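Local structure of putative acetyltransferase (Streptococcus mutans, 4E2A) at residues Ser49-Ile54 with Ala106-Val111. The protein probably transfers an acyl group, most likely acetyl, to an acceptor that is not known, as a member of the GNAT acetyltransferase family. Sequence-based numbering, arbitrary orientation.
Sequences SLLQKI and AGFLKV
I54 and F108 carry this contact, with L51 in a lesser part. It is apolar and buried, and joins a helix to the face of a β-sheet. The I54 methyl CG2 lies 4.0 Å from CD2 of F108, and the two side chains run past each other in opposite directions. L51 reaches the same ring from one helical turn earlier. Its CD1 comes within 4.5 Å of CG of F108. Both methyls approach the ring obliquely.

The other branch of I54 meets backbone. CG1 stands anti to the backbone N (chi1 -174°), and the chain stays extended beyond it. CD1 is thereby carried to the peptide link between A106 and G107, 3.4 Å from G107 N and 3.7 Å from A106 C. The same methyl lies 3.6 Å from CA of G107. This peptide sits in a classic β bulge, where A106 and G107 pair with the single residue I99 of strand 94-101.

The axes of the helical and strand segments approach to 9.3 Å and cross at -100°, nearly perpendicular. L51 and I54 also rest on F98 of adjacent strand 94-101, so the helix spans two strands of the mixed GNAT sheet. The F108 ring also meets that of Y132 on strand 125-133, which flanks strand 104-113 on its other side. On strand 104-113, L109 packs against helix 142-157, while Q52 of helix 48-63 touches helix 82-90.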
loop_
_atom_site.group_PDB
_atom_site.type_symbol
_atom_site.label_atom_id
_atom_site.label_comp_id
_atom_site.label_asym_id
_atom_site.label_seq_id
_atom_site.Cartn_x
_atom_site.Cartn_y
_atom_site.Cartn_z
ATOM N N SER B 49 -27.180 -0.471 -0.031
ATOM C CA SER B 49 -27.109 -0.196 -1.458
ATOM C C SER B 49 -26.930 1.277 -1.722
ATOM O O SER B 49 -26.220 1.664 -2.581
ATOM C CB SER B 49 -28.344 -0.713 -2.182
ATOM O OG SER B 49 -28.488 -2.094 -2.013
ATOM N N LEU B 50 -27.576 2.082 -0.910
ATOM C CA LEU B 50 -27.417 3.503 -0.941
ATOM C C LEU B 50 -25.944 3.888 -0.707
ATOM O O LEU B 50 -25.356 4.576 -1.464
ATOM C CB LEU B 50 -28.364 4.110 0.080
ATOM C CG LEU B 50 -28.380 5.606 0.188
ATOM C CD1 LEU B 50 -28.264 6.317 -1.120
ATOM C CD2 LEU B 50 -29.503 6.100 1.013
ATOM N N LEU B 51 -25.351 3.317 0.305
ATOM C CA LEU B 51 -23.957 3.518 0.585
ATOM C C LEU B 51 -23.047 3.154 -0.585
ATOM O O LEU B 51 -22.186 3.891 -0.922
ATOM C CB LEU B 51 -23.580 2.742 1.813
ATOM C CG LEU B 51 -22.120 2.798 2.189
ATOM C CD1 LEU B 51 -21.646 4.172 2.451
ATOM C CD2 LEU B 51 -21.736 1.828 3.248
ATOM N N GLN B 52 -23.275 2.002 -1.182
ATOM C CA GLN B 52 -22.451 1.569 -2.312
ATOM C C GLN B 52 -22.548 2.629 -3.404
ATOM O O GLN B 52 -21.542 3.031 -4.008
ATOM C CB GLN B 52 -22.908 0.179 -2.836
ATOM C CG GLN B 52 -22.220 -0.253 -4.130
ATOM C CD GLN B 52 -22.736 -1.579 -4.690
ATOM O OE1 GLN B 52 -23.904 -1.695 -5.048
ATOM N NE2 GLN B 52 -21.858 -2.598 -4.745
ATOM N N LYS B 53 -23.770 3.105 -3.636
ATOM C CA LYS B 53 -24.023 4.071 -4.704
ATOM C C LYS B 53 -23.225 5.370 -4.507
ATOM O O LYS B 53 -22.527 5.842 -5.421
ATOM C CB LYS B 53 -25.526 4.364 -4.816
ATOM C CG LYS B 53 -25.883 5.480 -5.794
ATOM C CD LYS B 53 -27.400 5.546 -6.003
ATOM C CE LYS B 53 -27.825 6.726 -6.884
ATOM N NZ LYS B 53 -27.539 6.496 -8.336
ATOM N N ILE B 54 -23.320 5.940 -3.314
ATOM C CA ILE B 54 -22.660 7.199 -3.075
ATOM C C ILE B 54 -21.143 6.995 -3.042
ATOM O O ILE B 54 -20.401 7.810 -3.577
ATOM C CB ILE B 54 -23.166 7.901 -1.797
ATOM C CG1 ILE B 54 -22.546 9.289 -1.687
ATOM C CG2 ILE B 54 -22.801 7.115 -0.561
ATOM C CD1 ILE B 54 -23.294 10.216 -0.720
ATOM N N ALA B 106 -25.748 13.197 1.122
ATOM C CA ALA B 106 -24.858 14.133 0.423
ATOM C C ALA B 106 -23.375 13.752 0.517
ATOM O O ALA B 106 -22.542 14.260 -0.240
ATOM C CB ALA B 106 -25.064 15.547 0.944
ATOM N N GLY B 107 -23.043 12.864 1.449
ATOM C CA GLY B 107 -21.671 12.439 1.617
ATOM C C GLY B 107 -21.540 11.412 2.728
ATOM O O GLY B 107 -22.533 11.035 3.360
ATOM N N PHE B 108 -20.317 10.944 2.954
ATOM C CA PHE B 108 -20.095 9.898 3.946
ATOM C C PHE B 108 -18.724 9.966 4.610
ATOM O O PHE B 108 -17.786 10.605 4.109
ATOM C CB PHE B 108 -20.402 8.512 3.354
ATOM C CG PHE B 108 -19.345 8.008 2.414
ATOM C CD1 PHE B 108 -18.327 7.177 2.880
ATOM C CD2 PHE B 108 -19.354 8.379 1.079
ATOM C CE1 PHE B 108 -17.341 6.712 2.021
ATOM C CE2 PHE B 108 -18.362 7.919 0.196
ATOM C CZ PHE B 108 -17.354 7.091 0.670
ATOM N N LEU B 109 -18.624 9.281 5.752
ATOM C CA LEU B 109 -17.499 9.407 6.643
ATOM C C LEU B 109 -17.204 8.021 7.216
ATOM O O LEU B 109 -18.111 7.370 7.719
ATOM C CB LEU B 109 -17.828 10.395 7.784
ATOM C CG LEU B 109 -16.932 10.259 9.025
ATOM C CD1 LEU B 109 -15.496 10.689 8.712
ATOM C CD2 LEU B 109 -17.512 10.996 10.278
ATOM N N LYS B 110 -15.961 7.546 7.108
ATOM C CA LYS B 110 -15.633 6.291 7.808
ATOM C C LYS B 110 -14.539 6.499 8.838
ATOM O O LYS B 110 -13.476 7.067 8.531
ATOM C CB LYS B 110 -15.274 5.149 6.835
ATOM C CG LYS B 110 -14.926 3.809 7.513
ATOM C CD LYS B 110 -14.561 2.734 6.470
ATOM C CE LYS B 110 -14.468 1.337 7.116
ATOM N NZ LYS B 110 -13.111 1.000 7.669
ATOM N N VAL B 111 -14.802 6.052 10.068
ATOM C CA VAL B 111 -13.802 6.145 11.144
ATOM C C VAL B 111 -13.446 4.771 11.740
ATOM O O VAL B 111 -14.268 3.879 11.752
ATOM C CB VAL B 111 -14.233 7.146 12.253
ATOM C CG1 VAL B 111 -14.218 8.584 11.685
ATOM C CG2 VAL B 111 -15.599 6.790 12.788
#